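Side-chain contacts in N-acetylneuraminate lyase (PDB 5ZKA), which is a bacterial lyase of the dihydrodipicolinate synthetase family, built on a TIM barrel followed by C-terminal helices: residues Ile97-Asn100 / Glu101-Glu104; Glu42-Arg45 / Tyr46-Lys50; Met206-Pro209 / Ala210-Gly214; Tyr150-Pro153 / Phe154-Gly157; Asp254-Glu257 / Gly258-Asn262. All blocks are in the same frame, centred on the assembly; numbering follows the deposited sequence. Where two conformers were deposited one is given.

Contact 1 of 5, residues Ile97-Asn100 / Glu101-Glu104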
loop_
_atom_site.group_PDB
_atom_site.type_symbol
_atom_site.label_atom_id
_atom_site.label_comp_id
_atom_site.label_asym_id
_atom_site.label_seq_id
_atom_site.Cartn_x
_atom_site.Cartn_y
_atom_site.Cartn_z
ATOM N N ILE A 97 19.195 -18.891 -8.323
ATOM C CA ILE A 97 18.528 -20.196 -8.340
ATOM C C ILE A 97 19.520 -21.282 -7.953
ATOM O O ILE A 97 19.127 -22.331 -7.435
ATOM C CB ILE A 97 17.905 -20.508 -9.722
ATOM C CG1 ILE A 97 17.002 -19.369 -10.201
ATOM C CG2 ILE A 97 17.102 -21.842 -9.690
ATOM C CD1 ILE A 97 16.623 -19.501 -11.678
ATOM N N ASN A 98 20.810 -21.028 -8.169
ATOM C CA ASN A 98 21.885 -21.978 -7.899
ATOM C C ASN A 98 22.463 -21.667 -6.524
ATOM O O ASN A 98 23.198 -20.683 -6.361
ATOM C CB ASN A 98 22.942 -21.866 -8.997
ATOM C CG ASN A 98 24.138 -22.774 -8.775
ATOM O OD1 ASN A 98 24.327 -23.331 -7.702
ATOM N ND2 ASN A 98 24.976 -22.900 -9.801
ATOM N N LEU A 99 22.145 -22.514 -5.538
ATOM C CA LEU A 99 22.620 -22.273 -4.178
ATOM C C LEU A 99 24.143 -22.344 -4.097
ATOM O O LEU A 99 24.768 -21.563 -3.362
ATOM C CB LEU A 99 21.982 -23.270 -3.213
ATOM C CG LEU A 99 22.323 -23.166 -1.720
ATOM C CD1 LEU A 99 22.198 -21.733 -1.192
ATOM C CD2 LEU A 99 21.431 -24.122 -0.901
ATOM N N ASN A 100 24.757 -23.272 -4.840
ATOM C CA ASN A 100 26.221 -23.355 -4.875
ATOM C C ASN A 100 26.847 -22.044 -5.364
ATOM O O ASN A 100 27.912 -21.632 -4.879
ATOM C CB ASN A 100 26.661 -24.511 -5.769
ATOM C CG ASN A 100 26.512 -25.881 -5.093
ATOM O OD1 ASN A 100 25.866 -26.014 -4.054
ATOM N ND2 ASN A 100 27.102 -26.899 -5.697
ATOM N N GLU A 101 26.210 -21.382 -6.337
ATOM C CA GLU A 101 26.699 -20.078 -6.779
ATOM C C GLU A 101 26.528 -19.034 -5.684
ATOM O O GLU A 101 27.415 -18.196 -5.469
ATOM C CB GLU A 101 25.968 -19.626 -8.049
ATOM C CG GLU A 101 26.499 -18.295 -8.615
ATOM C CD GLU A 101 25.592 -17.673 -9.667
ATOM O OE1 GLU A 101 24.400 -18.051 -9.738
ATOM O OE2 GLU A 101 26.081 -16.798 -10.422
ATOM N N ALA A 102 25.389 -19.071 -4.987
ATOM C CA ALA A 102 25.110 -18.090 -3.943
ATOM C C ALA A 102 26.144 -18.170 -2.826
ATOM O O ALA A 102 26.609 -17.139 -2.321
ATOM C CB ALA A 102 23.693 -18.306 -3.396
ATOM N N VAL A 103 26.528 -19.384 -2.437
ATOM C CA VAL A 103 27.544 -19.546 -1.400
ATOM C C VAL A 103 28.909 -19.098 -1.912
ATOM O O VAL A 103 29.661 -18.418 -1.202
ATOM C CB VAL A 103 27.571 -21.005 -0.911
ATOM C CG1 VAL A 103 28.840 -21.273 -0.102
ATOM C CG2 VAL A 103 26.300 -21.335 -0.098
ATOM N N GLU A 104 29.254 -19.481 -3.144
ATOM C CA GLU A 104 30.521 -19.063 -3.736
ATOM C C GLU A 104 30.637 -17.543 -3.775
ATOM O O GLU A 104 31.664 -16.971 -3.383
ATOM C CB GLU A 104 30.644 -19.644 -5.143
ATOM C CG GLU A 104 31.902 -19.218 -5.883
ATOM C CD GLU A 104 31.952 -19.757 -7.299
ATOM O OE1 GLU A 104 31.341 -20.817 -7.555
ATOM O OE2 GLU A 104 32.605 -19.128 -8.158
HETATM O O HOH W 1 24.982 -20.561 -11.794
#
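The side chains of N98 and E101 cross at about a right angle, with CG of the N98 amide resting against E101 CB at 3.7 Å and the amide and carboxylate planes turned 51° apart. N98 holds the N-cap position of helix 99-112. Its CG lies anti to the backbone N (chi1 177°), which brings OD1 back to the first turn to accept from E101 N at 3.0 Å. This donor stands well above the carbonyl plane of the amide rather than on a lone pair. Asparagine suits the place because its short amide can turn back onto an N-H of the first turn. Its other end is also used: N98 ND2 donates to a water at 3.1 Å, and the water gives a weak bond of 3.3 Å to E101 OE1. That carboxylate is held mainly from outside, OE1 by the hydroxyl of S96 and OE2 by K73 and T70, while E104 pairs with K74. On another flank of the turn, L99 CD1 meets A102 CB and V103 CG2, each at 4.3 Å, and L99 and A102 both pack on I139 of helix 129-143. The amide cap, with E101 in the first turn and E104 just beyond it, would complement the partial positive charge expected at a helix N-terminus, and the lysines of helix 70-84 probably keep both glutamates ionised.

Contact 2 of 5, residues Glu42-Arg45 / Tyr46-Lys50; sequences EIIR and YNIDK
The guanidinium of R45 meets the carboxylate of D49 at its edge, while I48 CG2 approaches it obliquely; the ring of Y46 carries K50 CB over one face, offset toward the rim. R45 grips D49 side-on with two nitrogens: NE reaches D49 OD2 at 2.9 Å and NH2 reaches D49 OD1 at 3.1 Å. Both oxygens lie close to the guanidinium plane and are met on their syn sides, yet the two planes are 35° apart, so the pair is twisted. The R45 chain bends at chi2 (-99°) and at chi3, turning the long side chain forward along the helix to an acid one turn on. Its NH1 makes a second salt bridge, to E83. N47 ND2 donates to I43 O at 3.0 Å and also binds N224 OD1; N47 N binds I43 O from the opposite face of its plane, and N47 OD1 is taken by S23. I44 CG2 lies 3.7 Å from I48 CD1, the isoleucines side by side, pointing the same way and both packing on helix 70-84. The buried N47 amide is thus satisfied at oxygen and nitrogen, and R45, shared by D49 and E83, should favour the ionised form of both acids.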
loop_
_atom_site.group_PDB
_atom_site.type_symbol
_atom_site.label_atom_id
_atom_site.label_comp_id
_atom_site.label_asym_id
_atom_site.label_seq_id
_atom_site.Cartn_x
_atom_site.Cartn_y
_atom_site.Cartn_z
ATOM N N GLU A 42 32.313 5.750 -12.302
ATOM C CA GLU A 42 31.638 7.043 -12.412
ATOM C C GLU A 42 30.246 6.999 -11.795
ATOM O O GLU A 42 29.801 7.973 -11.176
ATOM C CB GLU A 42 31.550 7.476 -13.874
ATOM C CG GLU A 42 32.910 7.832 -14.493
ATOM C CD GLU A 42 32.781 8.374 -15.900
ATOM O OE1 GLU A 42 31.633 8.581 -16.353
ATOM O OE2 GLU A 42 33.827 8.575 -16.560
ATOM N N ILE A 43 29.532 5.887 -11.974
ATOM C CA ILE A 43 28.201 5.777 -11.385
ATOM C C ILE A 43 28.296 5.713 -9.868
ATOM O O ILE A 43 27.499 6.330 -9.150
ATOM C CB ILE A 43 27.465 4.551 -11.953
ATOM C CG1 ILE A 43 27.204 4.716 -13.449
ATOM C CG2 ILE A 43 26.152 4.323 -11.202
ATOM C CD1 ILE A 43 26.531 3.477 -14.080
ATOM N N ILE A 44 29.261 4.951 -9.357
ATOM C CA ILE A 44 29.492 4.886 -7.918
ATOM C C ILE A 44 29.814 6.269 -7.364
ATOM O O ILE A 44 29.246 6.696 -6.350
ATOM C CB ILE A 44 30.621 3.883 -7.608
ATOM C CG1 ILE A 44 30.162 2.455 -7.920
ATOM C CG2 ILE A 44 31.051 4.000 -6.158
ATOM C CD1 ILE A 44 31.311 1.459 -8.068
ATOM N N ARG A 45 30.751 6.980 -8.004
ATOM C CA ARG A 45 31.111 8.316 -7.532
ATOM C C ARG A 45 29.907 9.256 -7.544
ATOM O O ARG A 45 29.710 10.034 -6.605
ATOM C CB ARG A 45 32.252 8.892 -8.377
ATOM C CG ARG A 45 33.598 8.219 -8.146
ATOM C CD ARG A 45 34.509 9.004 -7.183
ATOM N NE ARG A 45 33.907 9.200 -5.859
ATOM C CZ ARG A 45 33.918 8.297 -4.881
ATOM N NH1 ARG A 45 34.489 7.113 -5.066
ATOM N NH2 ARG A 45 33.341 8.568 -3.716
ATOM N N TYR A 46 29.078 9.189 -8.590
ATOM C CA TYR A 46 27.887 10.036 -8.638
ATOM C C TYR A 46 26.952 9.746 -7.467
ATOM O O TYR A 46 26.455 10.671 -6.816
ATOM C CB TYR A 46 27.161 9.833 -9.968
ATOM C CG TYR A 46 26.047 10.819 -10.230
ATOM C CD1 TYR A 46 26.326 12.111 -10.662
ATOM C CD2 TYR A 46 24.717 10.451 -10.078
ATOM C CE1 TYR A 46 25.301 13.016 -10.910
ATOM C CE2 TYR A 46 23.698 11.341 -10.322
ATOM C CZ TYR A 46 23.994 12.625 -10.737
ATOM O OH TYR A 46 22.964 13.506 -10.985
ATOM N N ASN A 47 26.712 8.464 -7.170
ATOM C CA ASN A 47 25.823 8.117 -6.063
ATOM C C ASN A 47 26.358 8.621 -4.726
ATOM O O ASN A 47 25.609 9.181 -3.913
ATOM C CB ASN A 47 25.617 6.604 -6.015
ATOM C CG ASN A 47 24.492 6.160 -6.904
ATOM O OD1 ASN A 47 23.324 6.348 -6.569
ATOM N ND2 ASN A 47 24.830 5.587 -8.052
ATOM N N ILE A 48 27.645 8.411 -4.465
ATOM C CA ILE A 48 28.193 8.784 -3.166
ATOM C C ILE A 48 28.330 10.300 -3.056
ATOM O O ILE A 48 27.960 10.903 -2.040
ATOM C CB ILE A 48 29.545 8.086 -2.937
ATOM C CG1 ILE A 48 29.372 6.564 -2.913
ATOM C CG2 ILE A 48 30.193 8.593 -1.656
ATOM C CD1 ILE A 48 30.716 5.811 -2.986
ATOM N N ASP A 49 28.884 10.935 -4.090
ATOM C CA ASP A 49 29.258 12.344 -3.993
ATOM C C ASP A 49 28.115 13.303 -4.302
ATOM O O ASP A 49 28.085 14.410 -3.751
ATOM C CB ASP A 49 30.426 12.664 -4.936
ATOM C CG ASP A 49 31.675 11.832 -4.650
ATOM O OD1 ASP A 49 31.805 11.273 -3.539
ATOM O OD2 ASP A 49 32.540 11.750 -5.551
ATOM N N LYS A 50 27.195 12.936 -5.192
ATOM C CA LYS A 50 26.142 13.858 -5.612
ATOM C C LYS A 50 24.760 13.468 -5.115
ATOM O O LYS A 50 24.001 14.340 -4.678
ATOM C CB LYS A 50 26.118 13.979 -7.141
ATOM C CG LYS A 50 27.435 14.504 -7.749
ATOM C CD LYS A 50 27.840 15.843 -7.164
ATOM C CE LYS A 50 29.237 16.243 -7.635
ATOM N NZ LYS A 50 29.704 17.546 -7.056
#

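Contact 3 of 5, residues Met206-Pro209 / Ala210-Gly214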
loop_
_atom_site.group_PDB
_atom_site.type_symbol
_atom_site.label_atom_id
_atom_site.label_comp_id
_atom_site.label_asym_id
_atom_site.label_seq_id
_atom_site.Cartn_x
_atom_site.Cartn_y
_atom_site.Cartn_z
ATOM N N MET A 206 6.515 4.573 -3.301
ATOM C CA MET A 206 5.734 4.478 -2.071
ATOM C C MET A 206 6.614 4.691 -0.839
ATOM O O MET A 206 6.345 4.146 0.232
ATOM C CB MET A 206 5.003 3.145 -2.011
ATOM C CG MET A 206 4.198 2.915 -3.290
ATOM S SD MET A 206 3.127 1.463 -3.241
ATOM C CE MET A 206 4.337 0.154 -3.185
ATOM N N LEU A 207 7.654 5.522 -0.976
ATOM C CA LEU A 207 8.587 5.747 0.124
ATOM C C LEU A 207 7.913 6.432 1.306
ATOM O O LEU A 207 8.149 6.070 2.463
ATOM C CB LEU A 207 9.770 6.585 -0.372
ATOM C CG LEU A 207 10.847 6.946 0.657
ATOM C CD1 LEU A 207 11.414 5.689 1.336
ATOM C CD2 LEU A 207 11.975 7.710 -0.035
ATOM N N LEU A 208 7.060 7.419 1.041
ATOM C CA LEU A 208 6.449 8.151 2.151
ATOM C C LEU A 208 5.533 7.261 2.987
ATOM O O LEU A 208 5.701 7.228 4.221
ATOM C CB LEU A 208 5.727 9.395 1.620
ATOM C CG LEU A 208 4.760 10.080 2.585
ATOM C CD1 LEU A 208 5.449 10.533 3.861
ATOM C CD2 LEU A 208 4.132 11.272 1.870
ATOM N N PRO A 209 4.567 6.528 2.419
ATOM C CA PRO A 209 3.733 5.670 3.283
ATOM C C PRO A 209 4.531 4.601 4.011
ATOM O O PRO A 209 4.212 4.259 5.156
ATOM C CB PRO A 209 2.714 5.055 2.310
ATOM C CG PRO A 209 3.269 5.291 0.932
ATOM C CD PRO A 209 4.072 6.557 1.029
ATOM N N ALA A 210 5.588 4.080 3.389
ATOM C CA ALA A 210 6.451 3.122 4.074
ATOM C C ALA A 210 7.194 3.768 5.237
ATOM O O ALA A 210 7.352 3.153 6.296
ATOM C CB ALA A 210 7.447 2.524 3.078
ATOM N N THR A 211 7.674 5.007 5.056
ATOM C CA THR A 211 8.427 5.659 6.123
ATOM C C THR A 211 7.596 5.805 7.397
ATOM O O THR A 211 8.107 5.597 8.505
ATOM C CB THR A 211 8.935 7.024 5.645
ATOM O OG1 THR A 211 9.761 6.815 4.494
ATOM C CG2 THR A 211 9.771 7.689 6.728
ATOM N N VAL A 212 6.311 6.147 7.275
ATOM C CA VAL A 212 5.537 6.348 8.500
ATOM C C VAL A 212 5.112 5.036 9.150
ATOM O O VAL A 212 4.640 5.053 10.298
ATOM C CB VAL A 212 4.310 7.248 8.246
ATOM C CG1 VAL A 212 4.755 8.593 7.627
ATOM C CG2 VAL A 212 3.261 6.545 7.372
ATOM N N LEU A 213 5.262 3.903 8.462
ATOM C CA LEU A 213 5.149 2.585 9.086
ATOM C C LEU A 213 6.467 2.115 9.696
ATOM O O LEU A 213 6.570 0.959 10.111
ATOM C CB LEU A 213 4.666 1.545 8.067
ATOM C CG LEU A 213 3.197 1.681 7.638
ATOM C CD1 LEU A 213 2.833 0.590 6.645
ATOM C CD2 LEU A 213 2.265 1.593 8.852
ATOM N N GLY A 214 7.483 2.979 9.741
ATOM C CA GLY A 214 8.683 2.704 10.507
ATOM C C GLY A 214 9.774 1.923 9.806
ATOM O O GLY A 214 10.626 1.345 10.494
#
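L207 and T211 are joined by the ordinary backbone bond of a short helix, 207-212, T211 N donating to L207 O at 2.8 Å. The hydroxyl of T211 adds a second donor to that same oxygen: OG1 lies 2.7 Å from L207 O, above its carbonyl plane. Chi1 of T211 (-59°) sets OG1 beside its own backbone N and makes this possible, so a buried threonine meets its polar need within the helix. L207 CD1 touches this hydroxyl oxygen at 3.7 Å. P209 stands in the first turn, where its lack of an N-H costs no helical bond. V212 packs CG1 against L208 CD1 at 4.3 Å, while its other branch, CG2, is pressed to 3.3 Å from P209 O. The helix frays here: L213 N reaches P209 O only weakly, and G214 follows with positive phi (87°), a shape easy for glycine. L208 faces helices 223-237 and 242-262, L213 faces F184 and L187, and M206, P209, V212 and L213 pack on side chains of another chain of the assembly. Linking strand 200-201 to strand 217-220, this is the short helix of a right-handed beta-alpha-beta crossover, the repeating unit of a TIM barrel.

Contact 4 of 5, residues Tyr150-Pro153 / Phe154-Gly157; sequences YSIP and FLTG
Chi1 of I152 (-178°) sends CG1 anti to the backbone N and forward over the following turn, while L155, with chi1 -62°, holds its CG beside its own N; the two side chains therefore cross at a slant, I152 CG1 and CD1 against L155 CG and CD1, with I152 CD1 lying 3.7 Å from L155 CD1. T156 takes chi1 65°, which places OG1 between its backbone N and carbonyl carbon, 3.1 Å from I152 O. The other I152 branch, CG2, touches T156 CG2 at 3.9 Å and sits over one face of the Y150 ring, toward its rim. I152 is the N-cap residue of the short helix 153-156, and its carbonyl is the common acceptor there: T156 N binds it at 3.0 Å nearly along the C=O axis, and L155 N comes to it at 3.2 Å from above the carbonyl plane. A water accepts from I152 N at 3.0 Å and also bonds T156 OG1, which is further engaged by V158 N. Proline suits the first helical residue, P153, where no N-H is needed, and G157 closes the turn at positive phi with its N bonded to P153 O at 2.8 Å. One carbonyl with two N-H donors, a bridging water and a threonine hydroxyl together tie down the chain where it leaves strand 147-150, beside T180, which itself follows the modified K178 by two residues.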
loop_
_atom_site.group_PDB
_atom_site.type_symbol
_atom_site.label_atom_id
_atom_site.label_comp_id
_atom_site.label_asym_id
_atom_site.label_seq_id
_atom_site.Cartn_x
_atom_site.Cartn_y
_atom_site.Cartn_z
ATOM N N TYR A 150 15.773 -10.690 0.509
ATOM C CA TYR A 150 15.290 -9.901 -0.627
ATOM C C TYR A 150 13.973 -10.524 -1.082
ATOM O O TYR A 150 13.960 -11.580 -1.717
ATOM C CB TYR A 150 16.317 -9.855 -1.763
ATOM C CG TYR A 150 15.917 -9.025 -2.989
ATOM C CD1 TYR A 150 14.820 -8.160 -2.960
ATOM C CD2 TYR A 150 16.629 -9.130 -4.180
ATOM C CE1 TYR A 150 14.460 -7.407 -4.079
ATOM C CE2 TYR A 150 16.277 -8.388 -5.305
ATOM C CZ TYR A 150 15.191 -7.528 -5.250
ATOM O OH TYR A 150 14.841 -6.793 -6.364
ATOM N N SER A 151 12.862 -9.849 -0.775
ATOM C CA SER A 151 11.519 -10.344 -1.066
ATOM C C SER A 151 10.918 -9.514 -2.195
ATOM O O SER A 151 10.597 -8.336 -2.002
ATOM C CB SER A 151 10.627 -10.287 0.171
ATOM O OG SER A 151 9.305 -10.668 -0.179
ATOM N N ILE A 152 10.754 -10.132 -3.367
ATOM C CA ILE A 152 10.203 -9.420 -4.522
ATOM C C ILE A 152 9.182 -10.301 -5.241
ATOM O O ILE A 152 9.476 -10.883 -6.294
ATOM C CB ILE A 152 11.326 -8.900 -5.445
ATOM C CG1 ILE A 152 10.741 -8.112 -6.634
ATOM C CG2 ILE A 152 12.291 -10.021 -5.857
ATOM C CD1 ILE A 152 11.701 -7.102 -7.238
ATOM N N PRO A 153 7.955 -10.400 -4.711
ATOM C CA PRO A 153 6.971 -11.343 -5.284
ATOM C C PRO A 153 6.536 -11.003 -6.706
ATOM O O PRO A 153 6.126 -11.911 -7.447
ATOM C CB PRO A 153 5.783 -11.265 -4.310
ATOM C CG PRO A 153 6.256 -10.457 -3.125
ATOM C CD PRO A 153 7.418 -9.629 -3.577
ATOM N N PHE A 154 6.601 -9.728 -7.106
ATOM C CA PHE A 154 6.199 -9.366 -8.462
ATOM C C PHE A 154 7.061 -10.057 -9.511
ATOM O O PHE A 154 6.577 -10.355 -10.609
ATOM C CB PHE A 154 6.257 -7.850 -8.650
ATOM C CG PHE A 154 5.852 -7.401 -10.030
ATOM C CD1 PHE A 154 4.585 -7.703 -10.527
ATOM C CD2 PHE A 154 6.735 -6.695 -10.834
ATOM C CE1 PHE A 154 4.205 -7.301 -11.800
ATOM C CE2 PHE A 154 6.363 -6.290 -12.107
ATOM C CZ PHE A 154 5.097 -6.592 -12.591
ATOM N N LEU A 155 8.336 -10.309 -9.202
ATOM C CA LEU A 155 9.244 -10.977 -10.127
ATOM C C LEU A 155 9.399 -12.471 -9.849
ATOM O O LEU A 155 9.500 -13.258 -10.796
ATOM C CB LEU A 155 10.626 -10.313 -10.089
ATOM C CG LEU A 155 10.703 -8.841 -10.508
ATOM C CD1 LEU A 155 12.165 -8.410 -10.629
ATOM C CD2 LEU A 155 9.932 -8.591 -11.809
ATOM N N THR A 156 9.416 -12.887 -8.577
ATOM C CA THR A 156 9.643 -14.295 -8.243
ATOM C C THR A 156 8.358 -15.094 -8.080
ATOM O O THR A 156 8.392 -16.328 -8.188
ATOM C CB THR A 156 10.429 -14.436 -6.933
ATOM O OG1 THR A 156 9.634 -13.931 -5.850
ATOM C CG2 THR A 156 11.759 -13.693 -6.989
ATOM N N GLY A 157 7.241 -14.431 -7.786
ATOM C CA GLY A 157 6.028 -15.143 -7.426
ATOM C C GLY A 157 6.032 -15.769 -6.049
ATOM O O GLY A 157 5.120 -16.545 -5.739
HETATM O O HOH W 2 10.493 -13.098 -3.290
#

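Contact 5 of 5, residues Asp254-Glu257 / Gly258-Asn262; sequences DLIE and GILSN
L255 and I259 lean across one another on the buried flank of helix 242-262, L255 CG lying 3.8 Å from I259 CD1. One step round, I256 and L260 run side by side and point the same way, with I256 CG2 at 3.9 Å from L260 CD1. L260 swings its CG beside the backbone N (chi1 -69°), and this lays the side chain against the preceding turn, CG coming within 3.3 Å of I256 O. Leucine and isoleucine suit such positions, their methyls bridging one turn to the next. The backbone beneath is regular: I259 N donates to L255 O at 2.9 Å and L260 N to I256 O at 2.8 Å. On the other side of L255, next to D254, G258 has no side chain and gives its N to D254 O at 3.2 Å, so the helix surface stays low there. S261 N binds E257 O in turn at 3.2 Å. Helix 242-262 follows the last barrel helix, 223-237, and with helices 264-274 and 291-304 makes up the C-terminal helical part usual beyond the TIM barrel in this family. L255 and I259 touch helix 223-237 by N226 and I225, and I259 also meets L264 and T267. Basic side chains of another chain of the assembly form salt bridges with the acids D254 and E257, while L260, exposed on the surface, packs on an aromatic side chain of that chain. A 1,2-ethanediol lies about 4 Å from the L260 side chain. N262 gives ND2 to T267 OG1 and Q293 O.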
loop_
_atom_site.group_PDB
_atom_site.type_symbol
_atom_site.label_atom_id
_atom_site.label_comp_id
_atom_site.label_asym_id
_atom_site.label_seq_id
_atom_site.Cartn_x
_atom_site.Cartn_y
_atom_site.Cartn_z
ATOM N N ASP A 254 5.809 12.120 -10.233
ATOM C CA ASP A 254 5.727 12.607 -11.610
ATOM C C ASP A 254 6.949 12.155 -12.405
ATOM O O ASP A 254 6.845 11.752 -13.570
ATOM C CB ASP A 254 5.639 14.136 -11.632
ATOM C CG ASP A 254 4.252 14.670 -11.305
ATOM O OD1 ASP A 254 3.281 13.878 -11.238
ATOM O OD2 ASP A 254 4.140 15.905 -11.131
ATOM N N LEU A 255 8.123 12.238 -11.788
ATOM C CA LEU A 255 9.339 11.774 -12.443
ATOM C C LEU A 255 9.311 10.258 -12.629
ATOM O O LEU A 255 9.598 9.753 -13.720
ATOM C CB LEU A 255 10.555 12.208 -11.626
ATOM C CG LEU A 255 11.878 11.537 -12.001
ATOM C CD1 LEU A 255 12.283 11.902 -13.436
ATOM C CD2 LEU A 255 12.958 11.936 -11.005
ATOM N N ILE A 256 8.951 9.516 -11.582
ATOM C CA ILE A 256 8.924 8.055 -11.691
ATOM C C ILE A 256 7.902 7.616 -12.731
ATOM O O ILE A 256 8.139 6.675 -13.499
ATOM C CB ILE A 256 8.658 7.421 -10.311
ATOM C CG1 ILE A 256 9.872 7.653 -9.401
ATOM C CG2 ILE A 256 8.364 5.917 -10.449
ATOM C CD1 ILE A 256 9.721 7.052 -8.013
ATOM N N GLU A 257 6.755 8.296 -12.789
ATOM C CA GLU A 257 5.745 7.931 -13.775
ATOM C C GLU A 257 6.291 8.072 -15.188
ATOM O O GLU A 257 6.048 7.213 -16.044
ATOM C CB GLU A 257 4.498 8.797 -13.585
ATOM C CG GLU A 257 3.419 8.609 -14.621
ATOM C CD GLU A 257 2.345 9.683 -14.498
ATOM O OE1 GLU A 257 1.438 9.512 -13.665
ATOM O OE2 GLU A 257 2.428 10.708 -15.212
ATOM N N GLY A 258 7.072 9.130 -15.440
ATOM C CA GLY A 258 7.705 9.268 -16.744
ATOM C C GLY A 258 8.786 8.228 -16.979
ATOM O O GLY A 258 8.908 7.684 -18.081
ATOM N N ILE A 259 9.591 7.947 -15.954
ATOM C CA ILE A 259 10.632 6.930 -16.083
ATOM C C ILE A 259 10.011 5.598 -16.471
ATOM O O ILE A 259 10.463 4.925 -17.405
ATOM C CB ILE A 259 11.433 6.818 -14.773
ATOM C CG1 ILE A 259 12.286 8.069 -14.533
ATOM C CG2 ILE A 259 12.266 5.536 -14.746
ATOM C CD1 ILE A 259 12.937 8.083 -13.162
ATOM N N LEU A 260 8.945 5.204 -15.768
ATOM C CA LEU A 260 8.325 3.915 -16.039
ATOM C C LEU A 260 7.748 3.845 -17.453
ATOM O O LEU A 260 7.834 2.803 -18.110
ATOM C CB LEU A 260 7.233 3.633 -15.002
ATOM C CG LEU A 260 7.693 3.373 -13.566
ATOM C CD1 LEU A 260 6.460 3.303 -12.632
ATOM C CD2 LEU A 260 8.512 2.088 -13.473
ATOM N N SER A 261 7.144 4.934 -17.937
ATOM C CA SER A 261 6.552 4.895 -19.274
ATOM C C SER A 261 7.610 4.881 -20.373
ATOM O O SER A 261 7.326 4.449 -21.495
ATOM C CB SER A 261 5.613 6.092 -19.477
ATOM O OG SER A 261 6.341 7.305 -19.602
ATOM N N ASN A 262 8.821 5.320 -20.061
ATOM C CA ASN A 262 9.885 5.512 -21.037
ATOM C C ASN A 262 10.881 4.364 -21.052
ATOM O O ASN A 262 11.831 4.390 -21.849
ATOM C CB ASN A 262 10.608 6.824 -20.731
ATOM C CG ASN A 262 11.309 7.396 -21.932
ATOM O OD1 ASN A 262 10.694 7.588 -22.980
ATOM N ND2 ASN A 262 12.607 7.682 -21.789
#

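Along the chain the order is contact 2, contact 1, contact 4, contact 3 and contact 5, and none touches another. Contacts 2, 1 and 3 lie on helices 37-49, 99-112 and 207-212, each joining neighbouring strands of the parallel barrel, whereas contact 4 follows strand 147-150 directly and contact 5 belongs to the C-terminal helices. Contacts 1 and 5 are farthest apart, centres about 35 Å, on opposite sides of the chain's centre; contacts 1 and 4 have centres about 18 Å apart. Contacts 3 and 5 approach to about 6 Å between nearest atoms, and both reach another chain of the assembly, consistent with a part in the interface.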